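Local coordinates for protein formimidoylglutamase (Bacillus subtilis, PDB 3M1R) that catalyses the hydrolysis of N-formimidoyl-L-glutamate to L-glutamate and formamide, a manganese-dependent step of histidine degradation, at residues D[30-35]-D[88-93]; D[248-253]-D[264-269]; D[76-81]-D[312-317]; D[131-136]-D[285-290]. All coordinates share one frame; numbering follows the deposited sequence.

Contact 1 of 4, residues D[30-35]-D[88-93]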
loop_
_atom_site.group_PDB
_atom_site.type_symbol
_atom_site.label_atom_id
_atom_site.label_comp_id
_atom_site.label_asym_id
_atom_site.label_seq_id
_atom_site.Cartn_x
_atom_site.Cartn_y
_atom_site.Cartn_z
ATOM N N ALA D 30 -16.361 15.399 -25.516
ATOM C CA ALA D 30 -17.688 15.804 -25.083
ATOM C C ALA D 30 -18.584 14.593 -24.839
ATOM O O ALA D 30 -18.547 13.613 -25.579
ATOM C CB ALA D 30 -18.316 16.704 -26.112
ATOM N N THR D 31 -19.388 14.667 -23.790
ATOM C CA THR D 31 -20.432 13.693 -23.603
ATOM C C THR D 31 -21.261 13.652 -24.885
ATOM O O THR D 31 -21.560 14.677 -25.473
ATOM C CB THR D 31 -21.317 14.066 -22.421
ATOM O OG1 THR D 31 -20.496 14.250 -21.265
ATOM C CG2 THR D 31 -22.316 12.963 -22.145
ATOM N N TRP D 32 -21.611 12.459 -25.331
ATOM C CA TRP D 32 -22.366 12.322 -26.555
ATOM C C TRP D 32 -23.814 12.571 -26.251
ATOM O O TRP D 32 -24.371 11.943 -25.361
ATOM C CB TRP D 32 -22.230 10.909 -27.109
ATOM C CG TRP D 32 -22.849 10.734 -28.449
ATOM C CD1 TRP D 32 -22.663 11.527 -29.541
ATOM C CD2 TRP D 32 -23.726 9.676 -28.862
ATOM N NE1 TRP D 32 -23.382 11.040 -30.604
ATOM C CE2 TRP D 32 -24.039 9.902 -30.216
ATOM C CE3 TRP D 32 -24.271 8.562 -28.222
ATOM C CZ2 TRP D 32 -24.879 9.059 -30.939
ATOM C CZ3 TRP D 32 -25.104 7.729 -28.942
ATOM C CH2 TRP D 32 -25.402 7.982 -30.283
ATOM N N ASP D 33 -24.407 13.520 -26.956
ATOM C CA ASP D 33 -25.850 13.548 -27.095
ATOM C C ASP D 33 -26.081 12.851 -28.434
ATOM O O ASP D 33 -25.118 12.492 -29.102
ATOM C CB ASP D 33 -26.367 14.979 -27.100
ATOM C CG ASP D 33 -27.605 15.148 -26.253
ATOM O OD1 ASP D 33 -27.471 15.569 -25.085
ATOM O OD2 ASP D 33 -28.711 14.857 -26.753
ATOM N N GLY D 34 -27.326 12.649 -28.839
ATOM C CA GLY D 34 -27.599 11.800 -29.990
ATOM C C GLY D 34 -26.906 12.106 -31.313
ATOM O O GLY D 34 -26.987 11.309 -32.250
ATOM N N GLN D 35 -26.218 13.243 -31.395
ATOM C CA GLN D 35 -25.722 13.764 -32.677
ATOM C C GLN D 35 -24.878 12.792 -33.512
ATOM O O GLN D 35 -24.386 11.784 -33.007
ATOM C CB GLN D 35 -24.990 15.099 -32.484
ATOM C CG GLN D 35 -23.813 15.047 -31.540
ATOM C CD GLN D 35 -24.120 15.645 -30.177
ATOM O OE1 GLN D 35 -24.794 15.033 -29.359
ATOM N NE2 GLN D 35 -23.609 16.841 -29.927
ATOM N N TYR D 88 -16.378 12.314 -29.263
ATOM C CA TYR D 88 -17.504 11.966 -28.397
ATOM C C TYR D 88 -17.184 10.827 -27.433
ATOM O O TYR D 88 -16.426 9.914 -27.742
ATOM C CB TYR D 88 -18.770 11.633 -29.196
ATOM C CG TYR D 88 -19.440 12.844 -29.810
ATOM C CD1 TYR D 88 -20.009 13.831 -29.012
ATOM C CD2 TYR D 88 -19.504 12.998 -31.187
ATOM C CE1 TYR D 88 -20.615 14.937 -29.572
ATOM C CE2 TYR D 88 -20.110 14.103 -31.758
ATOM C CZ TYR D 88 -20.664 15.068 -30.950
ATOM O OH TYR D 88 -21.261 16.168 -31.528
ATOM N N ASP D 89 -17.762 10.917 -26.248
ATOM C CA ASP D 89 -17.785 9.811 -25.318
ATOM C C ASP D 89 -19.225 9.325 -25.325
ATOM O O ASP D 89 -20.119 9.991 -24.800
ATOM C CB ASP D 89 -17.388 10.281 -23.922
ATOM C CG ASP D 89 -17.161 9.137 -22.961
ATOM O OD1 ASP D 89 -17.699 8.031 -23.197
ATOM O OD2 ASP D 89 -16.430 9.356 -21.966
ATOM N N LEU D 90 -19.446 8.172 -25.933
ATOM C CA LEU D 90 -20.801 7.668 -26.124
ATOM C C LEU D 90 -21.454 7.231 -24.813
ATOM O O LEU D 90 -22.689 7.186 -24.708
ATOM C CB LEU D 90 -20.801 6.519 -27.132
ATOM C CG LEU D 90 -20.108 6.820 -28.458
ATOM C CD1 LEU D 90 -20.476 5.748 -29.472
ATOM C CD2 LEU D 90 -20.496 8.202 -28.956
ATOM N N GLY D 91 -20.623 6.924 -23.817
ATOM C CA GLY D 91 -21.100 6.397 -22.555
ATOM C C GLY D 91 -20.528 5.019 -22.277
ATOM O O GLY D 91 -19.534 4.613 -22.881
ATOM N N ASP D 92 -21.154 4.303 -21.344
ATOM C CA ASP D 92 -20.780 2.936 -21.035
ATOM C C ASP D 92 -21.926 1.994 -21.421
ATOM O O ASP D 92 -23.112 2.317 -21.249
ATOM C CB ASP D 92 -20.490 2.783 -19.543
ATOM C CG ASP D 92 -19.156 3.392 -19.127
ATOM O OD1 ASP D 92 -18.267 3.572 -19.986
ATOM O OD2 ASP D 92 -18.994 3.666 -17.917
ATOM N N ILE D 93 -21.569 0.827 -21.941
ATOM C CA ILE D 93 -22.558 -0.192 -22.191
ATOM C C ILE D 93 -22.988 -0.753 -20.870
ATOM O O ILE D 93 -22.157 -1.130 -20.044
ATOM C CB ILE D 93 -22.014 -1.297 -23.068
ATOM C CG1 ILE D 93 -21.646 -0.713 -24.428
ATOM C CG2 ILE D 93 -23.058 -2.394 -23.227
ATOM C CD1 ILE D 93 -20.805 -1.618 -25.269
#
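Trp32 drives an edge of its indole against Tyr88, CD1 reaching 3.5 Å from Tyr88 CG over one face of the phenol ring. The pair is T-shaped (edge-to-face), with ring planes at 66°. Trp32 CG stands anti to the backbone N (chi1 -173°), which carries the indole across to the neighbouring strand, where Leu90 CD2 lies over one of its faces in a CH-pi contact, 3.7 Å from the centroid of the five-membered ring. In its own segment Trp32 NE1 donates to Gln35 O, 2.7 Å away and close to the ring plane, so the turn after the strand helps to fix the indole's rotation. A leucine in place of Tyr88 would probably leave the Trp32 edge without its aromatic face and the indole less firmly set.

Two backbone bonds of the parallel strand pairing place these side chains: Asp89 N donates to Ala30 O at 2.9 Å, and Trp32 N to Asp89 O at 2.9 Å, a more bent bond. Asp89 OD1 also accepts from Gly91 N in an Asx turn, while OD2 forms a salt bridge with Arg65.

Leu10 of a neighbouring subunit packs on Trp32. Strand 29-31 is the outermost of the arginase-fold parallel sheet within this chain; next to it runs 87-93, whose Leu90 packs on Ala41 of the following strand, 39-45.

Contact 2 of 4, residues D[248-253]-D[264-269]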
loop_
_atom_site.group_PDB
_atom_site.type_symbol
_atom_site.label_atom_id
_atom_site.label_comp_id
_atom_site.label_asym_id
_atom_site.label_seq_id
_atom_site.Cartn_x
_atom_site.Cartn_y
_atom_site.Cartn_z
ATOM N N VAL D 248 -0.082 -8.363 -23.081
ATOM C CA VAL D 248 0.995 -8.585 -24.046
ATOM C C VAL D 248 2.264 -7.848 -23.582
ATOM O O VAL D 248 3.381 -8.216 -23.936
ATOM C CB VAL D 248 0.589 -8.083 -25.453
ATOM C CG1 VAL D 248 0.707 -6.546 -25.551
ATOM C CG2 VAL D 248 1.430 -8.745 -26.523
ATOM N N LEU D 249 2.075 -6.800 -22.784
ATOM C CA LEU D 249 3.196 -6.016 -22.293
ATOM C C LEU D 249 3.875 -6.740 -21.156
ATOM O O LEU D 249 3.240 -7.475 -20.415
ATOM C CB LEU D 249 2.738 -4.638 -21.793
ATOM C CG LEU D 249 2.227 -3.678 -22.857
ATOM C CD1 LEU D 249 1.414 -2.555 -22.218
ATOM C CD2 LEU D 249 3.386 -3.108 -23.713
ATOM N N ASP D 250 5.175 -6.515 -21.040
ATOM C CA ASP D 250 5.987 -7.046 -19.972
ATOM C C ASP D 250 5.524 -6.521 -18.622
ATOM O O ASP D 250 5.122 -5.348 -18.498
ATOM C CB ASP D 250 7.441 -6.638 -20.193
ATOM C CG ASP D 250 8.395 -7.331 -19.240
ATOM O OD1 ASP D 250 8.841 -8.462 -19.548
ATOM O OD2 ASP D 250 8.701 -6.744 -18.188
ATOM N N GLN D 251 5.605 -7.368 -17.596
ATOM C CA GLN D 251 5.091 -6.962 -16.284
ATOM C C GLN D 251 5.708 -5.654 -15.806
ATOM O O GLN D 251 5.043 -4.861 -15.146
ATOM C CB GLN D 251 5.220 -8.074 -15.230
ATOM C CG GLN D 251 6.623 -8.575 -14.963
ATOM C CD GLN D 251 6.625 -9.725 -13.964
ATOM O OE1 GLN D 251 5.571 -10.235 -13.592
ATOM N NE2 GLN D 251 7.801 -10.128 -13.524
ATOM N N SER D 252 6.963 -5.395 -16.160
ATOM C CA SER D 252 7.582 -4.145 -15.700
ATOM C C SER D 252 6.939 -2.894 -16.325
ATOM O O SER D 252 7.019 -1.813 -15.749
ATOM C CB SER D 252 9.108 -4.157 -15.890
ATOM O OG SER D 252 9.465 -4.263 -17.264
ATOM N N HIS D 253 6.289 -3.058 -17.483
ATOM C CA HIS D 253 5.637 -1.951 -18.194
ATOM C C HIS D 253 4.129 -1.894 -17.951
ATOM O O HIS D 253 3.522 -0.833 -18.082
ATOM C CB HIS D 253 5.909 -2.035 -19.718
ATOM C CG HIS D 253 7.296 -1.646 -20.105
ATOM N ND1 HIS D 253 7.574 -0.672 -21.050
ATOM C CD2 HIS D 253 8.503 -2.077 -19.648
ATOM C CE1 HIS D 253 8.883 -0.535 -21.164
ATOM N NE2 HIS D 253 9.468 -1.369 -20.327
ATOM N N GLY D 264 7.702 -9.927 -22.145
ATOM C CA GLY D 264 6.693 -9.324 -22.999
ATOM C C GLY D 264 7.135 -8.081 -23.747
ATOM O O GLY D 264 8.293 -7.670 -23.689
ATOM N N LEU D 265 6.197 -7.475 -24.462
ATOM C CA LEU D 265 6.460 -6.261 -25.219
ATOM C C LEU D 265 6.759 -5.072 -24.293
ATOM O O LEU D 265 6.323 -5.042 -23.139
ATOM C CB LEU D 265 5.243 -5.913 -26.078
ATOM C CG LEU D 265 4.917 -6.671 -27.357
ATOM C CD1 LEU D 265 3.761 -5.938 -28.058
ATOM C CD2 LEU D 265 6.143 -6.725 -28.275
ATOM N N TYR D 266 7.483 -4.080 -24.794
ATOM C CA TYR D 266 7.639 -2.844 -24.034
ATOM C C TYR D 266 6.680 -1.800 -24.619
ATOM O O TYR D 266 6.335 -1.891 -25.775
ATOM C CB TYR D 266 9.116 -2.425 -23.994
ATOM C CG TYR D 266 9.985 -3.522 -23.363
ATOM C CD1 TYR D 266 10.954 -4.200 -24.103
ATOM C CD2 TYR D 266 9.794 -3.911 -22.036
ATOM C CE1 TYR D 266 11.728 -5.213 -23.527
ATOM C CE2 TYR D 266 10.558 -4.919 -21.453
ATOM C CZ TYR D 266 11.522 -5.565 -22.200
ATOM O OH TYR D 266 12.271 -6.569 -21.613
ATOM N N THR D 267 6.187 -0.861 -23.813
ATOM C CA THR D 267 5.095 -0.001 -24.267
ATOM C C THR D 267 5.399 0.819 -25.541
ATOM O O THR D 267 4.562 0.928 -26.418
ATOM C CB THR D 267 4.584 0.942 -23.156
ATOM O OG1 THR D 267 4.345 0.193 -21.964
ATOM C CG2 THR D 267 3.270 1.592 -23.589
ATOM N N ASP D 268 6.593 1.385 -25.643
ATOM C CA ASP D 268 6.952 2.178 -26.813
ATOM C C ASP D 268 6.914 1.346 -28.107
ATOM O O ASP D 268 6.511 1.837 -29.163
ATOM C CB ASP D 268 8.318 2.831 -26.611
ATOM C CG ASP D 268 9.378 1.840 -26.205
ATOM O OD1 ASP D 268 9.772 1.013 -27.054
ATOM O OD2 ASP D 268 9.818 1.887 -25.035
ATOM N N GLU D 269 7.332 0.091 -28.010
ATOM C CA GLU D 269 7.173 -0.885 -29.084
ATOM C C GLU D 269 5.700 -1.056 -29.473
ATOM O O GLU D 269 5.360 -1.074 -30.646
ATOM C CB GLU D 269 7.655 -2.233 -28.589
ATOM C CG GLU D 269 8.749 -2.863 -29.367
ATOM C CD GLU D 269 9.116 -4.212 -28.781
ATOM O OE1 GLU D 269 9.013 -4.380 -27.536
ATOM O OE2 GLU D 269 9.478 -5.111 -29.569
HETATM O O HOH W 1 4.342 1.574 -19.399
#
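Asp250 joins the two segments through both its backbone and its carboxylate. Its N donates to Leu265 O at 2.8 Å in an almost straight bond, and Leu265 N returns one to Val248 O at 3.0 Å, so Leu249 and Leu265 form a single backbone bridge. The carboxylate divides its work. Asp250 OD1 takes Gly264 N at 3.2 Å on its anti lone pair. Asp250 OD2 accepts from Ser252 N and Ser252 OG, which arrive from opposite faces of its plane. With CG anti to the backbone N (chi1 -171°), the group can span its own turn and the returning chain. Replaced by alanine, this position would probably leave the Gly264 and Ser252 amides without their carboxylate acceptor and the Ser252 hydroxyl free to turn.

The bond from Ser252 N makes an Asx turn, in the loop that follows strand 239-245 and the metal ligand Asp247. The other segment leads into helix 267-278 with Tyr266 at the N-cap position; Tyr266 N donates to Glu269 OE1, 3.2 Å away. Gly264 is so close to the opposing backbone that a side chain would collide with it.

Further out, the His253 and Tyr266 side chains cross at about a right angle, their ring planes at 48°, and Tyr266 CB makes a CH-pi contact over the imidazole face. His253 ND1 has a weak hydrogen bond to Thr267 OG1, while a water joins that hydroxyl to His253 O. Leu249 CD2 packs 3.6 Å from Thr267 CA, and both methyls of Val248 meet Leu265 CD1.

Contact 3 of 4, residues D[76-81]-D[312-317]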
loop_
_atom_site.group_PDB
_atom_site.type_symbol
_atom_site.label_atom_id
_atom_site.label_comp_id
_atom_site.label_asym_id
_atom_site.label_seq_id
_atom_site.Cartn_x
_atom_site.Cartn_y
_atom_site.Cartn_z
ATOM N N ALA D 76 3.811 16.393 -31.415
ATOM C CA ALA D 76 4.900 17.193 -31.946
ATOM C C ALA D 76 5.304 16.638 -33.301
ATOM O O ALA D 76 5.892 17.345 -34.115
ATOM C CB ALA D 76 6.088 17.190 -30.989
ATOM N N GLU D 77 4.976 15.372 -33.539
ATOM C CA GLU D 77 5.312 14.726 -34.805
ATOM C C GLU D 77 4.258 15.015 -35.887
ATOM O O GLU D 77 4.471 14.743 -37.063
ATOM C CB GLU D 77 5.487 13.219 -34.601
ATOM C CG GLU D 77 6.030 12.459 -35.809
ATOM C CD GLU D 77 6.167 10.961 -35.542
ATOM O OE1 GLU D 77 5.811 10.159 -36.434
ATOM O OE2 GLU D 77 6.619 10.585 -34.437
ATOM N N LEU D 78 3.127 15.575 -35.475
ATOM C CA LEU D 78 2.059 15.938 -36.391
ATOM C C LEU D 78 2.018 17.448 -36.522
ATOM O O LEU D 78 1.480 17.985 -37.482
ATOM C CB LEU D 78 0.714 15.460 -35.843
ATOM C CG LEU D 78 -0.002 14.242 -36.436
ATOM C CD1 LEU D 78 0.930 13.066 -36.632
ATOM C CD2 LEU D 78 -1.166 13.881 -35.534
ATOM N N GLY D 79 2.584 18.138 -35.538
ATOM C CA GLY D 79 2.470 19.579 -35.481
ATOM C C GLY D 79 1.022 20.004 -35.324
ATOM O O GLY D 79 0.637 21.101 -35.730
ATOM N N GLU D 80 0.214 19.129 -34.729
ATOM C CA GLU D 80 -1.184 19.442 -34.484
ATOM C C GLU D 80 -1.837 18.467 -33.512
ATOM O O GLU D 80 -1.288 17.405 -33.200
ATOM C CB GLU D 80 -1.953 19.442 -35.804
ATOM C CG GLU D 80 -1.701 18.204 -36.639
ATOM C CD GLU D 80 -2.494 18.202 -37.925
ATOM O OE1 GLU D 80 -3.450 19.001 -38.039
ATOM O OE2 GLU D 80 -2.162 17.397 -38.821
ATOM N N HIS D 81 -3.022 18.830 -33.039
ATOM C CA HIS D 81 -3.775 17.948 -32.166
ATOM C C HIS D 81 -4.240 16.691 -32.907
ATOM O O HIS D 81 -4.460 16.722 -34.127
ATOM C CB HIS D 81 -4.935 18.717 -31.553
ATOM C CG HIS D 81 -4.503 19.964 -30.852
ATOM N ND1 HIS D 81 -5.289 21.092 -30.781
ATOM C CD2 HIS D 81 -3.352 20.264 -30.206
ATOM C CE1 HIS D 81 -4.646 22.031 -30.111
ATOM N NE2 HIS D 81 -3.467 21.555 -29.751
ATOM N N ALA D 312 -3.141 5.537 -31.601
ATOM C CA ALA D 312 -4.098 5.101 -32.595
ATOM C C ALA D 312 -4.741 6.308 -33.267
ATOM O O ALA D 312 -4.878 6.345 -34.486
ATOM C CB ALA D 312 -5.164 4.190 -31.969
ATOM N N LEU D 313 -5.152 7.286 -32.471
ATOM C CA LEU D 313 -5.754 8.508 -33.009
ATOM C C LEU D 313 -4.765 9.174 -33.952
ATOM O O LEU D 313 -5.124 9.631 -35.032
ATOM C CB LEU D 313 -6.078 9.478 -31.884
ATOM C CG LEU D 313 -7.493 9.799 -31.389
ATOM C CD1 LEU D 313 -8.625 9.068 -32.090
ATOM C CD2 LEU D 313 -7.540 9.600 -29.888
ATOM N N LYS D 314 -3.512 9.216 -33.523
ATOM C CA LYS D 314 -2.435 9.782 -34.316
ATOM C C LYS D 314 -2.374 9.087 -35.675
ATOM O O LYS D 314 -2.294 9.743 -36.714
ATOM C CB LYS D 314 -1.113 9.603 -33.572
ATOM C CG LYS D 314 0.091 10.250 -34.237
ATOM C CD LYS D 314 1.327 10.034 -33.377
ATOM C CE LYS D 314 2.601 10.311 -34.144
ATOM N NZ LYS D 314 3.801 10.008 -33.330
ATOM N N GLY D 315 -2.410 7.756 -35.655
ATOM C CA GLY D 315 -2.343 6.966 -36.871
ATOM C C GLY D 315 -3.525 7.260 -37.763
ATOM O O GLY D 315 -3.370 7.405 -38.970
HETATM N N MSE D 316 -4.709 7.371 -37.174
HETATM C CA MSE D 316 -5.889 7.696 -37.966
HETATM C C MSE D 316 -5.784 9.090 -38.603
HETATM O O MSE D 316 -6.100 9.258 -39.781
HETATM C CB MSE D 316 -7.168 7.554 -37.139
HETATM C CG MSE D 316 -7.396 6.125 -36.629
HETATM SE SE MSE D 316 -8.787 6.029 -35.280
HETATM C CE MSE D 316 -10.317 6.233 -36.478
ATOM N N LYS D 317 -5.325 10.075 -37.832
ATOM C CA LYS D 317 -5.157 11.430 -38.346
ATOM C C LYS D 317 -4.153 11.455 -39.501
ATOM O O LYS D 317 -4.248 12.273 -40.403
ATOM C CB LYS D 317 -4.738 12.404 -37.232
ATOM C CG LYS D 317 -4.540 13.845 -37.705
ATOM C CD LYS D 317 -5.372 14.861 -36.921
ATOM C CE LYS D 317 -5.293 16.250 -37.580
ATOM N NZ LYS D 317 -5.879 17.365 -36.767
#
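Glu77 reaches across to Lys314, its OE2 lying 3.1 Å from Lys314 NZ in a salt bridge whose hydrogen bond is weak. The two side chains, both extended, meet at about a right angle, and the ammonium group has a stronger partner in Glu193 of a neighbouring subunit. Two carboxylates from different subunits therefore share one lysine, and they probably offset the like charge of nearby Lys275.

Leu78 follows, wedged between the aliphatic stems of two lysines one helical turn apart. Its CD1 lies 3.8 Å from Lys314 CG, and its CD2 rests 4.0 Å from Lys317 CG. Gly79, with positive phi, turns the chain in a G1 beta bulge, where Gly79 and Glu80 both face Ser75. Glu80 OE1 then forms a salt bridge of 3.2 Å with Lys317 NZ, again with a weak hydrogen bond. The same Lys317 NZ donates to His81 O at 3.1 Å, so a backbone carbonyl and a carboxylate both hold it. The Lys317 side chain bends at its second torsion (chi2 125°), bringing its end to this pair of acceptors.

The contact fastens the small antiparallel hairpin of strands 74-75 and 80-81 to the C-terminal helix 300-318. From the same helix Leu313 packs against Pro40 of strand 39-45 and Leu124 of strand 121-127, so the helix lies between the central sheet and the hairpin.

Contact 4 of 4, residues D[131-136]-D[285-290]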
loop_
_atom_site.group_PDB
_atom_site.type_symbol
_atom_site.label_atom_id
_atom_site.label_comp_id
_atom_site.label_asym_id
_atom_site.label_seq_id
_atom_site.Cartn_x
_atom_site.Cartn_y
_atom_site.Cartn_z
ATOM N N SER D 131 -13.091 -11.062 -22.263
ATOM C CA SER D 131 -14.273 -11.759 -22.779
ATOM C C SER D 131 -15.122 -10.890 -23.712
ATOM O O SER D 131 -15.894 -11.417 -24.493
ATOM C CB SER D 131 -15.143 -12.257 -21.628
ATOM O OG SER D 131 -15.865 -11.185 -21.059
ATOM N N ILE D 132 -14.981 -9.560 -23.630
ATOM C CA ILE D 132 -15.826 -8.662 -24.424
ATOM C C ILE D 132 -15.524 -8.748 -25.912
ATOM O O ILE D 132 -16.333 -8.323 -26.729
ATOM C CB ILE D 132 -15.728 -7.165 -23.976
ATOM C CG1 ILE D 132 -14.437 -6.514 -24.484
ATOM C CG2 ILE D 132 -15.825 -7.046 -22.453
ATOM C CD1 ILE D 132 -14.397 -4.985 -24.309
ATOM N N SER D 133 -14.360 -9.292 -26.259
ATOM C CA SER D 133 -13.922 -9.330 -27.654
ATOM C C SER D 133 -14.826 -10.173 -28.536
ATOM O O SER D 133 -14.877 -9.989 -29.764
ATOM C CB SER D 133 -12.475 -9.814 -27.765
ATOM O OG SER D 133 -11.600 -8.900 -27.134
ATOM N N TYR D 134 -15.552 -11.099 -27.927
ATOM C CA TYR D 134 -16.505 -11.861 -28.706
ATOM C C TYR D 134 -17.620 -10.955 -29.204
ATOM O O TYR D 134 -17.898 -10.910 -30.401
ATOM C CB TYR D 134 -17.104 -13.007 -27.906
ATOM C CG TYR D 134 -18.300 -13.607 -28.586
ATOM C CD1 TYR D 134 -18.148 -14.595 -29.555
ATOM C CD2 TYR D 134 -19.587 -13.191 -28.265
ATOM C CE1 TYR D 134 -19.244 -15.156 -30.181
ATOM C CE2 TYR D 134 -20.701 -13.754 -28.893
ATOM C CZ TYR D 134 -20.515 -14.726 -29.851
ATOM O OH TYR D 134 -21.603 -15.282 -30.480
ATOM N N SER D 135 -18.265 -10.235 -28.287
ATOM C CA SER D 135 -19.401 -9.394 -28.670
ATOM C C SER D 135 -19.019 -8.198 -29.570
ATOM O O SER D 135 -19.760 -7.842 -30.483
ATOM C CB SER D 135 -20.182 -8.925 -27.436
ATOM O OG SER D 135 -20.761 -10.021 -26.740
ATOM N N THR D 136 -17.874 -7.579 -29.316
ATOM C CA THR D 136 -17.500 -6.388 -30.077
ATOM C C THR D 136 -17.194 -6.749 -31.526
ATOM O O THR D 136 -17.774 -6.185 -32.446
ATOM C CB THR D 136 -16.295 -5.687 -29.455
ATOM O OG1 THR D 136 -15.305 -6.669 -29.142
ATOM C CG2 THR D 136 -16.707 -4.989 -28.193
ATOM N N GLY D 285 -11.994 -0.336 -35.910
ATOM C CA GLY D 285 -12.067 -0.104 -34.478
ATOM C C GLY D 285 -10.846 -0.575 -33.708
ATOM O O GLY D 285 -9.963 -1.243 -34.242
ATOM N N ILE D 286 -10.779 -0.180 -32.445
ATOM C CA ILE D 286 -9.750 -0.664 -31.563
ATOM C C ILE D 286 -10.372 -0.838 -30.175
ATOM O O ILE D 286 -11.239 -0.052 -29.746
ATOM C CB ILE D 286 -8.510 0.265 -31.540
ATOM C CG1 ILE D 286 -7.405 -0.328 -30.657
ATOM C CG2 ILE D 286 -8.877 1.671 -31.073
ATOM C CD1 ILE D 286 -6.120 0.496 -30.650
ATOM N N GLU D 287 -9.957 -1.894 -29.491
ATOM C CA GLU D 287 -10.388 -2.124 -28.122
ATOM C C GLU D 287 -9.168 -2.373 -27.256
ATOM O O GLU D 287 -8.163 -2.901 -27.712
ATOM C CB GLU D 287 -11.344 -3.315 -28.051
ATOM C CG GLU D 287 -10.666 -4.626 -28.363
ATOM C CD GLU D 287 -11.647 -5.793 -28.425
ATOM O OE1 GLU D 287 -12.872 -5.560 -28.337
ATOM O OE2 GLU D 287 -11.189 -6.944 -28.569
ATOM N N ILE D 288 -9.260 -1.972 -26.000
ATOM C CA ILE D 288 -8.213 -2.256 -25.039
ATOM C C ILE D 288 -8.803 -3.062 -23.897
ATOM O O ILE D 288 -9.813 -2.669 -23.301
ATOM C CB ILE D 288 -7.621 -0.967 -24.508
ATOM C CG1 ILE D 288 -7.037 -0.175 -25.682
ATOM C CG2 ILE D 288 -6.567 -1.260 -23.424
ATOM C CD1 ILE D 288 -6.589 1.192 -25.284
ATOM N N VAL D 289 -8.197 -4.210 -23.622
ATOM C CA VAL D 289 -8.689 -5.061 -22.560
ATOM C C VAL D 289 -7.603 -5.409 -21.556
ATOM O O VAL D 289 -6.410 -5.198 -21.799
ATOM C CB VAL D 289 -9.318 -6.377 -23.110
ATOM C CG1 VAL D 289 -10.569 -6.079 -23.904
ATOM C CG2 VAL D 289 -8.304 -7.152 -23.956
ATOM N N GLU D 290 -8.066 -5.909 -20.415
ATOM C CA GLU D 290 -7.243 -6.527 -19.388
ATOM C C GLU D 290 -6.426 -5.549 -18.551
ATOM O O GLU D 290 -5.480 -5.935 -17.876
ATOM C CB GLU D 290 -6.402 -7.674 -19.972
ATOM C CG GLU D 290 -7.264 -8.864 -20.427
ATOM C CD GLU D 290 -7.963 -9.626 -19.259
ATOM O OE1 GLU D 290 -9.190 -9.873 -19.326
ATOM O OE2 GLU D 290 -7.288 -10.005 -18.279
#
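Glu287 points from its strand toward the start of a helix and presents its two carboxylate oxygens to two different hydroxyls. Its OE2 meets Ser133 OG at 2.5 Å, a very short hydrogen bond donated by the serine. Glu287 OE1 faces Thr136 OG1 at 2.8 Å; Thr136 OG1 also lies 3.1 Å from Ile132 O, and its single proton can serve one of the two. Ser133 and Thr136 lie three residues apart, on the side of the helical segment that faces the strand, and thus their hydroxyls receive the two ends of one carboxylate. Glu287 CG sits between its own backbone N and carbonyl carbon (chi1 68°), and beyond it the chain runs extended, lifting the carboxylate off the strand. The group is buried, and OE2 has a further hydrogen-bonding partner in Ser243, so several hydroxyls help to hold it in position.

Beside this polar cluster, the Ile132 and Val289 side chains lie alongside with their ends pointing opposite ways. Ile132 CG1 comes 3.9 Å from Val289 CG1, and Ile132 CD1 touches the same methyl at 4.0 Å, giving an apolar flank to the carboxylate on the side of the metal centre. Asn130, just before this segment, and Asp245, close to Val289, are both ligands of the bound calcium ions.

Helix 133-141 is thereby joined to strand 283-289, which lies in the parallel sheet between 121-127 and 239-245. On the other face of the strand, Ile286 and Ile288 pack against helix 300-318.

How the contacts relate
Contacts 1 and 4 belong to the same parallel sheet, contact 1 at its margin within this chain and contact 4 near its middle, with centres 18 Å apart. Contact 2, in the loop leading into helix 267-278, lies on the opposite side of the chain's centre from contact 1, their centres 31 Å apart. Along the chain contact 1 closes before contacts 2 and 4 open; contact 3 brackets contact 4, which in turn brackets contact 2, while contacts 1 and 3 interleave. Contacts 3 and 4 touch directly, Ala312 CB lying 4.0 Å from Ile286 CD1, so helix 300-318 connects the surface hairpin to the sheet. Contacts 2 and 4 lie near the metal centre; contacts 1, 2 and 3 also meet neighbouring subunits.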